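Local coordinates for DUF1881 domain-containing protein (Neurospora crassa, PDB 5Z6D) that is of unknown function but, as an abundant protein of perithecia, joins a betagamma-crystallin domain, whose calcium site the interface probably renders inoperative, to an Ig-like domain, at residues 23-28 / 81-86; 97-102 / 123-128. The protein carries 1 engineered substitution. All coordinates share one frame; numbering follows the deposited sequence.

Contact 1: residues 23-28 / 81-86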
loop_
_atom_site.group_PDB
_atom_site.type_symbol
_atom_site.label_atom_id
_atom_site.label_comp_id
_atom_site.label_asym_id
_atom_site.label_seq_id
_atom_site.Cartn_x
_atom_site.Cartn_y
_atom_site.Cartn_z
ATOM N N ASP A 23 -9.723 21.154 -7.748
ATOM C CA ASP A 23 -10.049 21.041 -6.326
ATOM C C ASP A 23 -8.766 20.859 -5.512
ATOM O O ASP A 23 -7.990 19.934 -5.757
ATOM C CB ASP A 23 -11.001 19.873 -6.085
ATOM C CG ASP A 23 -12.346 20.072 -6.748
ATOM O OD1 ASP A 23 -12.694 21.232 -7.061
ATOM O OD2 ASP A 23 -13.064 19.067 -6.951
ATOM N N THR A 24 -8.545 21.746 -4.551
ATOM C CA THR A 24 -7.330 21.720 -3.743
ATOM C C THR A 24 -7.497 20.868 -2.479
ATOM O O THR A 24 -8.533 20.926 -1.813
ATOM C CB THR A 24 -6.911 23.144 -3.353
ATOM O OG1 THR A 24 -6.772 23.939 -4.540
ATOM C CG2 THR A 24 -5.595 23.145 -2.592
ATOM N N TYR A 25 -6.471 20.080 -2.162
ATOM C CA TYR A 25 -6.453 19.236 -0.963
ATOM C C TYR A 25 -5.146 19.416 -0.171
ATOM O O TYR A 25 -4.072 19.597 -0.746
ATOM C CB TYR A 25 -6.649 17.765 -1.345
ATOM C CG TYR A 25 -7.989 17.454 -1.989
ATOM C CD1 TYR A 25 -9.070 17.023 -1.228
ATOM C CD2 TYR A 25 -8.161 17.569 -3.365
ATOM C CE1 TYR A 25 -10.285 16.725 -1.814
ATOM C CE2 TYR A 25 -9.373 17.273 -3.968
ATOM C CZ TYR A 25 -10.437 16.868 -3.190
ATOM O OH TYR A 25 -11.637 16.574 -3.786
ATOM N N ALA A 26 -5.229 19.346 1.157
ATOM C CA ALA A 26 -4.064 19.597 2.004
ATOM C C ALA A 26 -3.499 18.328 2.626
ATOM O O ALA A 26 -4.206 17.333 2.756
ATOM C CB ALA A 26 -4.430 20.586 3.118
ATOM N N VAL A 27 -2.236 18.382 3.031
ATOM C CA VAL A 27 -1.617 17.289 3.766
ATOM C C VAL A 27 -2.469 16.959 4.987
ATOM O O VAL A 27 -2.918 17.867 5.704
ATOM C CB VAL A 27 -0.196 17.635 4.182
ATOM C CG1 VAL A 27 0.317 16.646 5.209
ATOM C CG2 VAL A 27 0.709 17.634 2.943
ATOM N N GLY A 28 -2.711 15.669 5.201
ATOM C CA GLY A 28 -3.623 15.238 6.252
ATOM C C GLY A 28 -5.020 14.854 5.782
ATOM O O GLY A 28 -5.780 14.228 6.527
ATOM N N SER A 81 -10.165 4.522 -5.476
ATOM C CA SER A 81 -11.336 5.229 -4.978
ATOM C C SER A 81 -11.066 5.983 -3.691
ATOM O O SER A 81 -11.964 6.608 -3.140
ATOM C CB SER A 81 -12.472 4.244 -4.757
ATOM O OG SER A 81 -12.039 3.219 -3.883
ATOM N N ARG A 82 -9.827 5.948 -3.215
ATOM C CA ARG A 82 -9.497 6.656 -1.989
ATOM C C ARG A 82 -8.099 7.227 -2.114
ATOM O O ARG A 82 -7.280 6.664 -2.826
ATOM C CB ARG A 82 -9.594 5.710 -0.789
ATOM C CG ARG A 82 -9.208 6.309 0.556
ATOM C CD ARG A 82 -9.542 5.329 1.679
ATOM N NE ARG A 82 -9.231 5.883 2.992
ATOM C CZ ARG A 82 -9.234 5.174 4.114
ATOM N NH1 ARG A 82 -9.525 3.881 4.076
ATOM N NH2 ARG A 82 -8.933 5.757 5.268
ATOM N N PHE A 83 -7.833 8.361 -1.476
ATOM C CA PHE A 83 -6.460 8.848 -1.430
ATOM C C PHE A 83 -6.170 9.593 -0.148
ATOM O O PHE A 83 -7.076 10.062 0.525
ATOM C CB PHE A 83 -6.126 9.736 -2.646
ATOM C CG PHE A 83 -6.878 11.057 -2.706
ATOM C CD1 PHE A 83 -6.404 12.185 -2.040
ATOM C CD2 PHE A 83 -8.030 11.180 -3.479
ATOM C CE1 PHE A 83 -7.074 13.406 -2.117
ATOM C CE2 PHE A 83 -8.705 12.406 -3.571
ATOM C CZ PHE A 83 -8.228 13.512 -2.889
ATOM N N ARG A 84 -4.891 9.683 0.186
ATOM C CA ARG A 84 -4.454 10.468 1.324
ATOM C C ARG A 84 -3.344 11.374 0.836
ATOM O O ARG A 84 -2.450 10.948 0.095
ATOM C CB ARG A 84 -3.975 9.585 2.487
ATOM C CG ARG A 84 -3.636 10.389 3.735
ATOM C CD ARG A 84 -3.251 9.495 4.921
ATOM N NE ARG A 84 -4.298 8.540 5.276
ATOM C CZ ARG A 84 -4.169 7.637 6.245
ATOM N NH1 ARG A 84 -3.034 7.572 6.932
ATOM N NH2 ARG A 84 -5.160 6.795 6.519
ATOM N N VAL A 85 -3.429 12.642 1.207
ATOM C CA VAL A 85 -2.359 13.578 0.936
ATOM C C VAL A 85 -1.424 13.576 2.135
ATOM O O VAL A 85 -1.852 13.853 3.272
ATOM C CB VAL A 85 -2.878 15.005 0.680
ATOM C CG1 VAL A 85 -1.726 15.906 0.256
ATOM C CG2 VAL A 85 -4.019 14.998 -0.357
ATOM N N VAL A 86 -0.168 13.226 1.887
ATOM C CA VAL A 86 0.821 13.052 2.950
ATOM C C VAL A 86 2.082 13.874 2.689
ATOM O O VAL A 86 2.297 14.386 1.576
ATOM C CB VAL A 86 1.214 11.564 3.118
ATOM C CG1 VAL A 86 -0.009 10.715 3.497
ATOM C CG2 VAL A 86 1.887 11.037 1.849
#
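Phe83 drives the edge of its ring into one face of Tyr25, with CZ lying 3.8 Å above the tyrosine plane and over the ring centre. The pair is a clean T-shaped stack: the ring centroids are 5.1 Å apart and the planes stand at 89°. CZ is thus nearly equidistant from the tyrosine ring carbons. Val85 CG2 sits in the plane of the Phe83 ring, at its edge, and also reaches Tyr25 CB at 3.9 Å, closing a small apolar triangle. With chi1 at 67°, Phe83 CG is wedged between its own backbone N and carbonyl carbon, and from there the ring rises toward the 23-26 strand. Phe12, Val31 and Leu37 also pack on this ring, while the Tyr25 hydroxyl, beyond the stack, is hydrogen-bonded to that of Tyr41.

These residues belong to the two sheets of a betagamma-crystallin domain, a Greek-key sandwich. Strand 23-26 is an outer strand of one sheet and strand 82-87 an inner strand of the other; their short segments run at 62° with axes 7.5 Å apart, so the aromatic pair and Val85 fill the space between layers rather than link neighbouring strands. At the start of the second segment, Ser81 and Arg82 form a classic beta bulge opposite Trp55.

Where the first strand ends, the layers come together through backbone. Gly28 N donates to Val85 O at 2.8 Å. The same oxygen takes a CA-H...O contact from Val27 CA, while Val85 CB lies against Ala26 O at 3.4 Å. Val27 adds its CG2 methyl, which meets Val85 CG1 at 4.0 Å and leans over the carbonyl group of Val86.

Contact 2: residues 97-102 / 123-128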
loop_
_atom_site.group_PDB
_atom_site.type_symbol
_atom_site.label_atom_id
_atom_site.label_comp_id
_atom_site.label_asym_id
_atom_site.label_seq_id
_atom_site.Cartn_x
_atom_site.Cartn_y
_atom_site.Cartn_z
ATOM N N PHE A 97 3.410 -11.003 -2.187
ATOM C CA PHE A 97 3.393 -12.329 -1.569
ATOM C C PHE A 97 3.804 -13.422 -2.548
ATOM O O PHE A 97 3.156 -13.621 -3.581
ATOM C CB PHE A 97 2.004 -12.621 -1.001
ATOM C CG PHE A 97 1.905 -13.923 -0.237
ATOM C CD1 PHE A 97 2.925 -14.335 0.605
ATOM C CD2 PHE A 97 0.766 -14.721 -0.339
ATOM C CE1 PHE A 97 2.820 -15.536 1.329
ATOM C CE2 PHE A 97 0.660 -15.929 0.379
ATOM C CZ PHE A 97 1.688 -16.326 1.222
ATOM N N LYS A 98 4.886 -14.117 -2.205
ATOM C CA LYS A 98 5.426 -15.185 -3.036
ATOM C C LYS A 98 5.406 -16.494 -2.287
ATOM O O LYS A 98 5.294 -16.528 -1.056
ATOM C CB LYS A 98 6.859 -14.870 -3.491
ATOM C CG LYS A 98 6.976 -13.619 -4.367
ATOM C CD LYS A 98 6.085 -13.706 -5.592
ATOM C CE LYS A 98 6.299 -12.518 -6.529
ATOM N NZ LYS A 98 5.248 -12.475 -7.587
ATOM N N ASP A 99 5.513 -17.574 -3.048
ATOM C CA ASP A 99 5.480 -18.920 -2.518
ATOM C C ASP A 99 6.617 -19.722 -3.133
ATOM O O ASP A 99 6.679 -19.887 -4.352
ATOM C CB ASP A 99 4.139 -19.581 -2.822
ATOM C CG ASP A 99 4.168 -21.079 -2.593
ATOM O OD1 ASP A 99 4.868 -21.521 -1.658
ATOM O OD2 ASP A 99 3.495 -21.809 -3.351
ATOM N N ALA A 100 7.516 -20.210 -2.290
ATOM C CA ALA A 100 8.670 -20.967 -2.764
ATOM C C ALA A 100 8.485 -22.469 -2.581
ATOM O O ALA A 100 9.412 -23.239 -2.840
ATOM C CB ALA A 100 9.927 -20.503 -2.041
ATOM N N THR A 101 7.294 -22.881 -2.147
ATOM C CA THR A 101 7.050 -24.286 -1.809
ATOM C C THR A 101 6.443 -25.121 -2.938
ATOM O O THR A 101 6.092 -26.292 -2.731
ATOM C CB THR A 101 6.117 -24.413 -0.583
ATOM O OG1 THR A 101 4.799 -23.970 -0.931
ATOM C CG2 THR A 101 6.652 -23.592 0.588
ATOM N N GLY A 102 6.303 -24.531 -4.119
ATOM C CA GLY A 102 5.852 -25.272 -5.286
ATOM C C GLY A 102 4.357 -25.254 -5.554
ATOM O O GLY A 102 3.861 -26.052 -6.340
ATOM N N TYR A 123 -2.451 -12.711 -2.747
ATOM C CA TYR A 123 -2.366 -14.097 -3.181
ATOM C C TYR A 123 -0.981 -14.418 -3.700
ATOM O O TYR A 123 -0.294 -13.551 -4.272
ATOM C CB TYR A 123 -3.435 -14.401 -4.238
ATOM C CG TYR A 123 -4.816 -14.283 -3.663
ATOM C CD1 TYR A 123 -5.426 -15.371 -3.045
ATOM C CD2 TYR A 123 -5.491 -13.072 -3.679
ATOM C CE1 TYR A 123 -6.692 -15.253 -2.479
ATOM C CE2 TYR A 123 -6.755 -12.947 -3.131
ATOM C CZ TYR A 123 -7.350 -14.039 -2.532
ATOM O OH TYR A 123 -8.603 -13.900 -1.983
ATOM N N SER A 124 -0.563 -15.664 -3.496
ATOM C CA SER A 124 0.810 -16.043 -3.796
ATOM C C SER A 124 1.056 -16.149 -5.301
ATOM O O SER A 124 0.222 -16.673 -6.052
ATOM C CB SER A 124 1.163 -17.367 -3.095
ATOM O OG SER A 124 0.246 -18.404 -3.406
ATOM N N ASN A 125 2.219 -15.662 -5.719
ATOM C CA ASN A 125 2.663 -15.811 -7.103
ATOM C C ASN A 125 1.579 -15.366 -8.082
ATOM O O ASN A 125 1.283 -16.059 -9.058
ATOM C CB ASN A 125 3.063 -17.260 -7.370
ATOM C CG ASN A 125 4.190 -17.738 -6.467
ATOM O OD1 ASN A 125 4.869 -16.941 -5.822
ATOM N ND2 ASN A 125 4.394 -19.056 -6.420
ATOM N N ASP A 126 0.982 -14.213 -7.789
ATOM C CA ASP A 126 -0.222 -13.741 -8.469
ATOM C C ASP A 126 0.094 -12.537 -9.360
ATOM O O ASP A 126 -0.772 -11.722 -9.677
ATOM C CB ASP A 126 -1.295 -13.393 -7.425
ATOM C CG ASP A 126 -2.646 -13.059 -8.039
ATOM O OD1 ASP A 126 -2.926 -13.510 -9.173
ATOM O OD2 ASP A 126 -3.428 -12.336 -7.379
ATOM N N GLY A 127 1.348 -12.435 -9.770
ATOM C CA GLY A 127 1.763 -11.336 -10.617
ATOM C C GLY A 127 2.697 -10.414 -9.871
ATOM O O GLY A 127 3.353 -10.830 -8.911
ATOM N N ASP A 128 2.741 -9.154 -10.294
ATOM C CA ASP A 128 3.749 -8.231 -9.797
ATOM C C ASP A 128 3.192 -7.030 -9.048
ATOM O O ASP A 128 3.957 -6.166 -8.625
ATOM C CB ASP A 128 4.612 -7.737 -10.961
ATOM C CG ASP A 128 5.217 -8.876 -11.760
ATOM O OD1 ASP A 128 5.586 -9.909 -11.155
ATOM O OD2 ASP A 128 5.320 -8.738 -12.998
HETATM O O HOH W 1 0.923 -10.907 -3.812
HETATM O O HOH W 2 2.609 -12.342 -6.171
HETATM O O HOH W 3 1.699 -20.299 -4.788
#
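Asn125 N donates to Phe97 O at 3.1 Å where the end of strand 91-99 meets the 123-128 loop, and the CA-H of Ser124 points at the same oxygen. The Asn125 backbone has positive phi and psi, and CG lies anti to the carbonyl carbon; together these direct the amide along the strand to the backbone of Asp99. There it pairs with both the backbone N and the backbone O of Asp99. Asp99 N donates to Asn125 OD1 at 2.9 Å from above the amide carbonyl plane, 37° out of it, whereas Asn125 ND2 gives a straighter bond (169°) to Asp99 O, in plane and on a lone pair. Two bonds of this kind fix the rotation of the amide.

The Lys98 chain runs slantwise past the amide oxygen, its CD 3.5 Å from Asn125 OD1. A bend at chi2 turns the chain so that NZ reaches Gly127 O at 2.8 Å. A bridging water accepts from the same ammonium group and from Asp126 N while donating to Phe97 O, tying strand and loop together. Phe97 CE2 and Asp99 CB both pack on Ser124 CB, the latter at 3.7 Å. Ser124 OG, hydrogen-bonded to Tyr108 N, is linked through a second water to Asp99 OD2.

The other carboxylate oxygen, Asp99 OD1, accepts twice: the Thr101 hydroxyl donates to the syn lone pair of OD1, and Thr101 N comes from above the carboxylate plane. The bond from Thr101 N makes an Asx turn, which bends the chain as it leaves strand 91-99. In the Ig-like beta-sandwich, this is a strand end closed by an Asx turn and joined to a loop by an asparagine side chain that pairs with main chain.

Contacts 1 and 2 lie in series along the chain and in different domains: the first closes within the betagamma-crystallin unit before the second opens in the Ig-like one. A short link joins strands 82-87 and 91-99, and contact 2 begins only toward the far end of the latter. The two contact centres are 32 Å apart, on opposite sides of the centre of the chain, and their nearest atoms stay about 17 Å from each other. Ser81, in contact 1, belongs to the calcium site, which holds no metal here; the Phe83 side chain is about 11 Å from those of Asp39 and Gln56, also of that site. Contact 2 lies away from it.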